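Autolysin E (Staphylococcus aureus, PDB 4PI8) probably cleaves the glycan strands of cell-wall peptidoglycan as a glycosidase, and binds the disaccharide NAG-NAM in its substrate cleft. Local coordinates at residues A[6-14]-A[220-228]; A[59-70]-A[88-99]. The protein carries 1 engineered substitution. All coordinates share one frame; numbering follows the deposited sequence.

Interaction 1: residues A[6-14]-A[220-228]; sequences DVNYSFDEA and DDIRQTYYK
Arg223 and Asp6 meet end-on in a two-pronged salt bridge: NH2 donates to Asp6 OD1 at 2.9 Å and NH1 to Asp6 OD2 at 3.0 Å. The carboxylate lies close to the guanidinium plane but is turned 34° against it, so both oxygens are met from above their own plane. Along the chain, Val7 sets CG2 beside Arg223 NH2 and, with CG1 anti to its backbone N (chi1 175°), brings that second methyl to 3.4 Å from Tyr227 C. A backbone bond from Lys228 N to Tyr9 O, 2.8 Å, joins the two tails directly. Next to it the Tyr227 ring takes the edge of Phe11 on one face in a T-shaped pair, planes at 76° and Phe11 CD1 3.7 Å from Tyr227 CE2, while Ala14 CB touches Tyr227 CE1, oblique to the ring.

The second shell fixes these groups. Arg223 is held side-on as well, NE and NH2 both donating to Thr225 O, which locks the rotation of its extended chain; Asn175 also bonds Asp6 OD2. Two waters bridge Tyr226 O to Asp6 O and to Asn8 N. A capping box of Ser10 and Glu13 starts helix 11-18. This surface contact thus joins the two chain ends, with Met45 of helix 38-45 packed against Phe11, Ala14 and Tyr227, and Gln181 of helix 179-184 touching Arg223.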
loop_
_atom_site.group_PDB
_atom_site.type_symbol
_atom_site.label_atom_id
_atom_site.label_comp_id
_atom_site.label_asym_id
_atom_site.label_seq_id
_atom_site.Cartn_x
_atom_site.Cartn_y
_atom_site.Cartn_z
ATOM N N ASP A 6 19.894 1.228 -10.370
ATOM C CA ASP A 6 18.508 0.888 -10.681
ATOM C C ASP A 6 17.832 1.937 -11.551
ATOM O O ASP A 6 16.597 1.903 -11.749
ATOM C CB ASP A 6 17.733 0.674 -9.375
ATOM C CG ASP A 6 17.950 1.794 -8.380
ATOM O OD1 ASP A 6 18.365 2.891 -8.804
ATOM O OD2 ASP A 6 17.812 1.585 -7.153
ATOM N N VAL A 7 18.599 2.889 -12.101
ATOM C CA VAL A 7 18.049 3.869 -13.017
ATOM C C VAL A 7 18.224 3.309 -14.430
ATOM O O VAL A 7 19.321 3.302 -15.028
ATOM C CB VAL A 7 18.643 5.293 -12.843
ATOM C CG1 VAL A 7 18.147 6.238 -13.876
ATOM C CG2 VAL A 7 18.368 5.819 -11.443
ATOM N N ASN A 8 17.144 2.827 -14.986
ATOM C CA ASN A 8 17.137 2.063 -16.238
ATOM C C ASN A 8 16.478 2.692 -17.421
ATOM O O ASN A 8 16.842 2.311 -18.590
ATOM C CB ASN A 8 16.443 0.721 -15.976
ATOM C CG ASN A 8 17.273 -0.237 -15.185
ATOM O OD1 ASN A 8 18.511 -0.142 -15.131
ATOM N ND2 ASN A 8 16.615 -1.178 -14.543
ATOM N N TYR A 9 15.515 3.595 -17.257
ATOM C CA TYR A 9 14.664 4.101 -18.308
ATOM C C TYR A 9 14.587 5.621 -18.244
ATOM O O TYR A 9 14.661 6.196 -17.159
ATOM C CB TYR A 9 13.260 3.508 -18.261
ATOM C CG TYR A 9 13.237 2.070 -18.566
ATOM C CD1 TYR A 9 13.175 1.656 -19.892
ATOM C CD2 TYR A 9 13.311 1.087 -17.599
ATOM C CE1 TYR A 9 13.130 0.320 -20.215
ATOM C CE2 TYR A 9 13.268 -0.264 -17.949
ATOM C CZ TYR A 9 13.208 -0.637 -19.265
ATOM O OH TYR A 9 13.195 -1.987 -19.561
ATOM N N SER A 10 14.461 6.288 -19.395
ATOM C CA SER A 10 14.067 7.658 -19.449
ATOM C C SER A 10 12.607 7.778 -19.012
ATOM O O SER A 10 11.788 6.804 -19.093
ATOM C CB SER A 10 14.170 8.260 -20.856
ATOM O OG SER A 10 13.237 7.686 -21.721
ATOM N N PHE A 11 12.212 8.962 -18.569
ATOM C CA PHE A 11 10.797 9.176 -18.232
ATOM C C PHE A 11 9.885 8.884 -19.377
ATOM O O PHE A 11 8.883 8.205 -19.255
ATOM C CB PHE A 11 10.609 10.632 -17.715
ATOM C CG PHE A 11 9.221 10.944 -17.264
ATOM C CD1 PHE A 11 8.722 10.327 -16.118
ATOM C CD2 PHE A 11 8.368 11.751 -17.983
ATOM C CE1 PHE A 11 7.431 10.580 -15.669
ATOM C CE2 PHE A 11 7.096 11.995 -17.524
ATOM C CZ PHE A 11 6.627 11.420 -16.380
ATOM N N ASP A 12 10.247 9.372 -20.585
ATOM C CA ASP A 12 9.376 9.145 -21.721
ATOM C C ASP A 12 9.187 7.661 -22.080
ATOM O O ASP A 12 8.104 7.246 -22.448
ATOM C CB ASP A 12 9.862 9.925 -22.980
ATOM C CG ASP A 12 9.656 11.431 -22.849
ATOM O OD1 ASP A 12 8.876 11.878 -21.994
ATOM O OD2 ASP A 12 10.313 12.180 -23.613
ATOM N N GLU A 13 10.273 6.899 -21.915
ATOM C CA GLU A 13 10.215 5.444 -22.152
ATOM C C GLU A 13 9.263 4.791 -21.123
ATOM O O GLU A 13 8.393 4.017 -21.486
ATOM C CB GLU A 13 11.605 4.837 -22.039
ATOM C CG GLU A 13 12.525 5.002 -23.281
ATOM C CD GLU A 13 13.996 4.795 -22.995
ATOM O OE1 GLU A 13 14.493 4.626 -21.847
ATOM O OE2 GLU A 13 14.759 4.893 -24.010
ATOM N N ALA A 14 9.417 5.216 -19.862
ATOM C CA ALA A 14 8.542 4.684 -18.816
ATOM C C ALA A 14 7.066 5.011 -19.021
ATOM O O ALA A 14 6.181 4.188 -18.863
ATOM C CB ALA A 14 9.017 5.165 -17.461
ATOM N N ASP A 220 12.589 10.009 7.083
ATOM C CA ASP A 220 13.773 9.266 6.700
ATOM C C ASP A 220 14.146 9.736 5.297
ATOM O O ASP A 220 13.695 10.783 4.812
ATOM C CB ASP A 220 13.478 7.724 6.750
ATOM C CG ASP A 220 13.513 7.132 8.205
ATOM O OD1 ASP A 220 14.617 7.163 8.851
ATOM O OD2 ASP A 220 12.444 6.598 8.704
ATOM N N ASP A 221 15.007 8.966 4.646
ATOM C CA ASP A 221 15.639 9.396 3.434
ATOM C C ASP A 221 14.656 9.584 2.303
ATOM O O ASP A 221 13.760 8.739 2.072
ATOM C CB ASP A 221 16.712 8.361 3.005
ATOM C CG ASP A 221 17.871 8.254 4.020
ATOM O OD1 ASP A 221 18.333 9.322 4.519
ATOM O OD2 ASP A 221 18.300 7.111 4.328
ATOM N N ILE A 222 14.806 10.661 1.574
ATOM C CA ILE A 222 14.011 10.979 0.436
ATOM C C ILE A 222 14.847 10.769 -0.817
ATOM O O ILE A 222 15.989 11.250 -0.937
ATOM C CB ILE A 222 13.597 12.461 0.413
ATOM C CG1 ILE A 222 12.902 12.870 1.739
ATOM C CG2 ILE A 222 12.796 12.774 -0.837
ATOM C CD1 ILE A 222 11.681 12.062 2.112
ATOM N N ARG A 223 14.307 10.013 -1.741
ATOM C CA ARG A 223 15.021 9.728 -2.998
ATOM C C ARG A 223 14.462 10.579 -4.085
ATOM O O ARG A 223 13.264 10.595 -4.366
ATOM C CB ARG A 223 14.897 8.276 -3.363
ATOM C CG ARG A 223 15.504 8.017 -4.734
ATOM C CD ARG A 223 15.607 6.534 -5.015
ATOM N NE ARG A 223 16.019 6.354 -6.389
ATOM C CZ ARG A 223 16.474 5.224 -6.920
ATOM N NH1 ARG A 223 16.622 4.114 -6.205
ATOM N NH2 ARG A 223 16.815 5.254 -8.194
ATOM N N GLN A 224 15.354 11.285 -4.785
ATOM C CA GLN A 224 14.979 12.202 -5.840
ATOM C C GLN A 224 14.855 11.656 -7.265
ATOM O O GLN A 224 14.017 12.117 -8.025
ATOM C CB GLN A 224 16.061 13.329 -5.924
ATOM C CG GLN A 224 16.389 14.028 -4.618
ATOM C CD GLN A 224 15.220 14.826 -4.069
ATOM O OE1 GLN A 224 14.527 15.549 -4.801
ATOM N NE2 GLN A 224 14.999 14.706 -2.768
ATOM N N THR A 225 15.740 10.752 -7.618
ATOM C CA THR A 225 16.005 10.434 -9.008
ATOM C C THR A 225 15.647 8.981 -9.304
ATOM O O THR A 225 16.137 8.071 -8.659
ATOM C CB THR A 225 17.482 10.725 -9.325
ATOM O OG1 THR A 225 17.731 12.147 -9.144
ATOM C CG2 THR A 225 17.829 10.365 -10.741
ATOM N N TYR A 226 14.855 8.837 -10.338
ATOM C CA TYR A 226 14.343 7.517 -10.788
ATOM C C TYR A 226 14.564 7.211 -12.232
ATOM O O TYR A 226 14.485 6.036 -12.603
ATOM C CB TYR A 226 12.845 7.441 -10.474
ATOM C CG TYR A 226 12.571 7.640 -9.013
ATOM C CD1 TYR A 226 12.582 6.589 -8.122
ATOM C CD2 TYR A 226 12.367 8.910 -8.525
ATOM C CE1 TYR A 226 12.359 6.792 -6.779
ATOM C CE2 TYR A 226 12.141 9.123 -7.183
ATOM C CZ TYR A 226 12.152 8.061 -6.324
ATOM O OH TYR A 226 11.965 8.278 -4.965
ATOM N N TYR A 227 14.767 8.233 -13.079
ATOM C CA TYR A 227 14.789 8.101 -14.523
ATOM C C TYR A 227 16.065 8.700 -15.077
ATOM O O TYR A 227 16.677 9.543 -14.447
ATOM C CB TYR A 227 13.560 8.785 -15.135
ATOM C CG TYR A 227 12.242 8.223 -14.658
ATOM C CD1 TYR A 227 11.808 6.964 -15.081
ATOM C CD2 TYR A 227 11.471 8.925 -13.764
ATOM C CE1 TYR A 227 10.618 6.417 -14.640
ATOM C CE2 TYR A 227 10.229 8.408 -13.351
ATOM C CZ TYR A 227 9.831 7.163 -13.746
ATOM O OH TYR A 227 8.624 6.593 -13.324
ATOM N N LYS A 228 16.447 8.225 -16.259
ATOM C CA LYS A 228 17.688 8.710 -16.886
ATOM C C LYS A 228 17.528 10.177 -17.238
ATOM O O LYS A 228 16.452 10.605 -17.592
ATOM C CB LYS A 228 17.997 7.866 -18.142
ATOM C CG LYS A 228 18.409 6.476 -17.775
ATOM C CD LYS A 228 18.840 5.608 -18.953
ATOM C CE LYS A 228 19.669 4.432 -18.488
ATOM N NZ LYS A 228 20.338 3.836 -19.686
ATOM O OXT LYS A 228 18.528 10.920 -17.128
HETATM O O HOH W 1 14.737 3.829 -10.889
HETATM O O HOH W 2 14.429 3.898 -14.494
HETATM O O HOH W 3 14.107 11.071 -18.295
#

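Interaction 2: residues A[59-70]-A[88-99]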
loop_
_atom_site.group_PDB
_atom_site.type_symbol
_atom_site.label_atom_id
_atom_site.label_comp_id
_atom_site.label_asym_id
_atom_site.label_seq_id
_atom_site.Cartn_x
_atom_site.Cartn_y
_atom_site.Cartn_z
ATOM N N ILE A 59 10.249 3.797 3.333
ATOM C CA ILE A 59 9.327 3.226 4.341
ATOM C C ILE A 59 9.759 1.896 4.887
ATOM O O ILE A 59 9.012 1.197 5.567
ATOM C CB ILE A 59 7.850 3.245 3.809
ATOM C CG1 ILE A 59 7.785 2.646 2.401
ATOM C CG2 ILE A 59 7.312 4.651 3.867
ATOM C CD1 ILE A 59 6.404 2.407 1.873
ATOM N N THR A 60 11.035 1.574 4.635
ATOM C CA THR A 60 11.645 0.394 5.196
ATOM C C THR A 60 12.342 0.737 6.464
ATOM O O THR A 60 13.090 -0.214 6.911
ATOM C CB THR A 60 12.631 -0.279 4.190
ATOM O OG1 THR A 60 13.871 0.470 4.175
ATOM C CG2 THR A 60 12.071 -0.350 2.860
ATOM N N GLU A 61 12.259 1.990 6.920
ATOM C CA GLU A 61 12.809 2.475 8.195
ATOM C C GLU A 61 11.657 2.703 9.161
ATOM O O GLU A 61 10.684 3.444 8.877
ATOM C CB GLU A 61 13.556 3.781 8.039
ATOM C CG GLU A 61 14.801 3.857 7.144
ATOM C CD GLU A 61 15.778 2.703 7.280
ATOM O OE1 GLU A 61 15.851 2.038 8.343
ATOM O OE2 GLU A 61 16.492 2.473 6.272
ATOM N N LYS A 62 11.848 2.175 10.339
ATOM C CA LYS A 62 10.855 2.189 11.411
ATOM C C LYS A 62 10.733 3.535 12.040
ATOM O O LYS A 62 11.633 4.403 11.874
ATOM C CB LYS A 62 11.214 1.184 12.423
ATOM C CG LYS A 62 11.276 -0.222 11.836
ATOM C CD LYS A 62 11.595 -1.283 12.868
ATOM C CE LYS A 62 13.052 -1.180 13.302
ATOM N NZ LYS A 62 13.384 -2.248 14.261
ATOM N N VAL A 63 9.623 3.748 12.731
ATOM C CA VAL A 63 9.389 5.008 13.396
ATOM C C VAL A 63 9.093 4.771 14.887
ATOM O O VAL A 63 8.531 3.743 15.286
ATOM C CB VAL A 63 8.289 5.880 12.761
ATOM C CG1 VAL A 63 8.764 6.411 11.427
ATOM C CG2 VAL A 63 6.992 5.132 12.662
ATOM N N PRO A 64 9.461 5.742 15.732
ATOM C CA PRO A 64 9.278 5.642 17.162
ATOM C C PRO A 64 7.872 5.990 17.567
ATOM O O PRO A 64 7.565 7.110 17.955
ATOM C CB PRO A 64 10.321 6.645 17.705
ATOM C CG PRO A 64 10.366 7.721 16.708
ATOM C CD PRO A 64 10.242 6.957 15.374
ATOM N N MET A 65 7.011 4.998 17.475
ATOM C CA MET A 65 5.596 5.094 17.849
ATOM C C MET A 65 5.289 4.023 18.844
ATOM O O MET A 65 5.431 2.847 18.553
ATOM C CB MET A 65 4.667 4.943 16.607
ATOM C CG MET A 65 4.732 6.130 15.673
ATOM S SD MET A 65 3.789 7.582 16.207
ATOM C CE MET A 65 2.151 6.971 15.829
ATOM N N SER A 66 4.829 4.400 20.018
ATOM C CA SER A 66 4.401 3.438 21.004
ATOM C C SER A 66 3.035 2.829 20.688
ATOM O O SER A 66 2.284 3.370 19.837
ATOM C CB SER A 66 4.271 4.101 22.371
ATOM O OG SER A 66 3.213 5.048 22.340
ATOM N N GLU A 67 2.658 1.739 21.365
ATOM C CA GLU A 67 1.328 1.138 21.181
ATOM C C GLU A 67 0.241 2.170 21.424
ATOM O O GLU A 67 -0.759 2.217 20.716
ATOM C CB GLU A 67 1.175 -0.150 22.041
ATOM C CG GLU A 67 -0.234 -0.799 22.023
ATOM C CD GLU A 67 -0.294 -2.126 22.760
ATOM O OE1 GLU A 67 -1.315 -2.359 23.438
ATOM O OE2 GLU A 67 0.656 -2.943 22.662
ATOM N N SER A 68 0.421 2.989 22.439
ATOM C CA SER A 68 -0.593 3.997 22.759
ATOM C C SER A 68 -0.729 5.019 21.627
ATOM O O SER A 68 -1.860 5.356 21.237
ATOM C CB SER A 68 -0.371 4.678 24.092
ATOM O OG SER A 68 0.802 5.405 24.063
ATOM N N GLU A 69 0.380 5.446 21.035
ATOM C CA GLU A 69 0.338 6.376 19.917
ATOM C C GLU A 69 -0.302 5.743 18.689
ATOM O O GLU A 69 -1.137 6.393 17.992
ATOM C CB GLU A 69 1.693 6.875 19.575
ATOM C CG GLU A 69 2.249 7.806 20.651
ATOM C CD GLU A 69 3.676 8.168 20.354
ATOM O OE1 GLU A 69 4.573 7.347 20.242
ATOM O OE2 GLU A 69 3.944 9.396 20.263
ATOM N N VAL A 70 0.029 4.497 18.371
ATOM C CA VAL A 70 -0.585 3.835 17.212
ATOM C C VAL A 70 -2.088 3.660 17.459
ATOM O O VAL A 70 -2.896 3.891 16.545
ATOM C CB VAL A 70 0.109 2.505 16.915
ATOM C CG1 VAL A 70 -0.557 1.832 15.743
ATOM C CG2 VAL A 70 1.571 2.758 16.605
ATOM N N LEU A 88 2.459 -2.839 15.548
ATOM C CA LEU A 88 3.827 -2.711 16.035
ATOM C C LEU A 88 4.591 -4.035 16.022
ATOM O O LEU A 88 5.792 -4.033 15.718
ATOM C CB LEU A 88 3.853 -2.074 17.428
ATOM C CG LEU A 88 3.661 -0.558 17.309
ATOM C CD1 LEU A 88 3.421 0.025 18.707
ATOM C CD2 LEU A 88 4.770 0.188 16.625
ATOM N N GLU A 89 3.906 -5.137 16.296
ATOM C CA GLU A 89 4.505 -6.459 16.090
ATOM C C GLU A 89 5.008 -6.533 14.650
ATOM O O GLU A 89 6.136 -6.980 14.388
ATOM C CB GLU A 89 3.462 -7.517 16.329
ATOM C CG GLU A 89 3.922 -8.888 16.659
ATOM C CD GLU A 89 2.781 -9.591 17.393
ATOM O OE1 GLU A 89 1.604 -9.322 17.071
ATOM O OE2 GLU A 89 3.032 -10.335 18.340
ATOM N N ALA A 90 4.140 -6.134 13.690
ATOM C CA ALA A 90 4.554 -6.182 12.276
ATOM C C ALA A 90 5.740 -5.261 11.988
ATOM O O ALA A 90 6.681 -5.628 11.270
ATOM C CB ALA A 90 3.357 -5.784 11.420
ATOM N N GLN A 91 5.714 -4.024 12.493
ATOM C CA GLN A 91 6.816 -3.108 12.290
ATOM C C GLN A 91 8.133 -3.755 12.714
ATOM O O GLN A 91 9.119 -3.656 11.972
ATOM C CB GLN A 91 6.602 -1.764 13.027
ATOM C CG GLN A 91 7.882 -0.961 12.997
ATOM C CD GLN A 91 7.769 0.486 13.430
ATOM O OE1 GLN A 91 7.689 1.426 12.630
ATOM N NE2 GLN A 91 7.904 0.706 14.736
ATOM N N GLU A 92 8.159 -4.329 13.918
ATOM C CA GLU A 92 9.430 -4.835 14.444
ATOM C C GLU A 92 9.826 -6.150 13.805
ATOM O O GLU A 92 10.997 -6.329 13.533
ATOM C CB GLU A 92 9.366 -4.972 15.966
ATOM C CG GLU A 92 9.034 -3.625 16.686
ATOM C CD GLU A 92 9.956 -2.496 16.325
ATOM O OE1 GLU A 92 11.151 -2.742 16.079
ATOM O OE2 GLU A 92 9.568 -1.293 16.298
ATOM N N LYS A 93 8.876 -7.032 13.543
ATOM C CA LYS A 93 9.256 -8.309 12.910
ATOM C C LYS A 93 9.842 -8.127 11.539
ATOM O O LYS A 93 10.840 -8.768 11.180
ATOM C CB LYS A 93 8.070 -9.236 12.825
ATOM C CG LYS A 93 7.625 -9.825 14.124
ATOM C CD LYS A 93 6.210 -10.396 14.151
ATOM C CE LYS A 93 6.015 -11.542 13.224
ATOM N NZ LYS A 93 6.907 -12.666 13.614
ATOM N N TYR A 94 9.247 -7.218 10.748
ATOM C CA TYR A 94 9.535 -7.131 9.322
ATOM C C TYR A 94 10.217 -5.871 8.906
ATOM O O TYR A 94 10.521 -5.716 7.715
ATOM C CB TYR A 94 8.271 -7.368 8.493
ATOM C CG TYR A 94 7.687 -8.732 8.730
ATOM C CD1 TYR A 94 8.407 -9.874 8.407
ATOM C CD2 TYR A 94 6.438 -8.916 9.310
ATOM C CE1 TYR A 94 7.898 -11.146 8.697
ATOM C CE2 TYR A 94 5.961 -10.181 9.552
ATOM C CZ TYR A 94 6.698 -11.267 9.271
ATOM O OH TYR A 94 6.263 -12.557 9.493
ATOM N N GLU A 95 10.496 -4.942 9.823
ATOM C CA GLU A 95 11.140 -3.679 9.517
ATOM C C GLU A 95 10.309 -2.922 8.462
ATOM O O GLU A 95 10.762 -2.637 7.377
ATOM C CB GLU A 95 12.627 -3.842 9.118
ATOM C CG GLU A 95 13.369 -2.552 9.216
ATOM C CD GLU A 95 14.817 -2.639 8.795
ATOM O OE1 GLU A 95 15.162 -3.736 8.318
ATOM O OE2 GLU A 95 15.522 -1.619 8.867
ATOM N N VAL A 96 9.107 -2.568 8.886
ATOM C CA VAL A 96 8.154 -1.854 8.022
ATOM C C VAL A 96 7.627 -0.665 8.826
ATOM O O VAL A 96 7.089 -0.852 9.931
ATOM C CB VAL A 96 6.998 -2.726 7.649
ATOM C CG1 VAL A 96 5.985 -1.977 6.811
ATOM C CG2 VAL A 96 7.439 -3.939 6.820
ATOM N N ASN A 97 7.779 0.526 8.282
ATOM C CA ASN A 97 7.319 1.797 8.933
ATOM C C ASN A 97 5.864 1.680 9.389
ATOM O O ASN A 97 5.009 1.453 8.530
ATOM C CB ASN A 97 7.575 2.919 7.953
ATOM C CG ASN A 97 7.159 4.278 8.443
ATOM O OD1 ASN A 97 6.044 4.462 8.955
ATOM N ND2 ASN A 97 7.930 5.287 8.125
ATOM N N VAL A 98 5.595 1.817 10.673
ATOM C CA VAL A 98 4.241 1.519 11.151
ATOM C C VAL A 98 3.255 2.616 10.751
ATOM O O VAL A 98 2.042 2.330 10.619
ATOM C CB VAL A 98 4.184 1.282 12.694
ATOM C CG1 VAL A 98 4.370 2.582 13.485
ATOM C CG2 VAL A 98 2.953 0.530 13.095
ATOM N N ILE A 99 3.734 3.840 10.586
ATOM C CA ILE A 99 2.824 4.894 10.125
ATOM C C ILE A 99 2.375 4.617 8.678
ATOM O O ILE A 99 1.202 4.802 8.319
ATOM C CB ILE A 99 3.375 6.275 10.352
ATOM C CG1 ILE A 99 3.378 6.634 11.842
ATOM C CG2 ILE A 99 2.619 7.311 9.545
ATOM C CD1 ILE A 99 4.105 7.902 12.204
HETATM O O HOH W 4 14.661 0.676 10.697
HETATM O O HOH W 5 12.769 -4.461 12.611
#
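The connection between two consecutive helices, in the endo-beta-N-acetylglucosaminidase family region (lysozyme clan) to which 88-99 belongs, illustrates how one buried amide can organise a loop: helix 84-94 ends, Glu95 turns with positive phi, and Asn97 N-caps helix 98-108, while 59-66 runs across the connection. Gln91 is the hub. With CG anti to its backbone N (chi1 169°) and the chain extended, it reaches Val63 with both ends of the amide: NE2 donates to Val63 O in the carbonyl plane at 3.1 Å, and OE1 accepts from Val63 N at 3.0 Å in a nearly straight bond of 170°. Val98 N reaches the same OE1 from the opposite face, so three bonds to backbone atoms fix the rotation of the amide and tie the loop to the start of the next helix. At the start of the crossing segment, Asn97 N donates to Ile59 O.

The apolar side continues the seam. Val63 CG2 packs on Val98 CG1 and Ile99 CG1, Met65 crosses Ile99 at about a right angle, and Leu88 CD1 meets Val70 CG2 at the head of helix 67-74. Tyr212 of helix 200-215 covers Val63 and takes the Asn97 amide. At the outer rim, water 4 bridges the neighbouring carboxylates of Glu61 and Glu95. Lys62, bent at chi3, passes over Gln91 CG and puts NZ 2.9 Å from Glu92 OE1, on the syn side of that carboxylate, while water 5 links the same NZ to Glu92 O.

How the interactions relate
From the N terminus, the chain first passes through 6-14, whose partner 220-228 is the C-terminal tail; interaction 1 therefore closes a loop of 205 intervening residues, almost the entire molecule. Interaction 2 lies wholly within that span and closes a far shorter one, with 17 residues between 59-70 and 88-99, so the two nest and do not cross. The large closure fastens the chain ends beside helices 38-45 and 179-184; the small one sets the entry to helix 67-74 against the connection between helices 84-94 and 98-108. Although their centres are 27 Å apart, they touch where Asp220, at the start of the C-terminal tail, packs on Glu61.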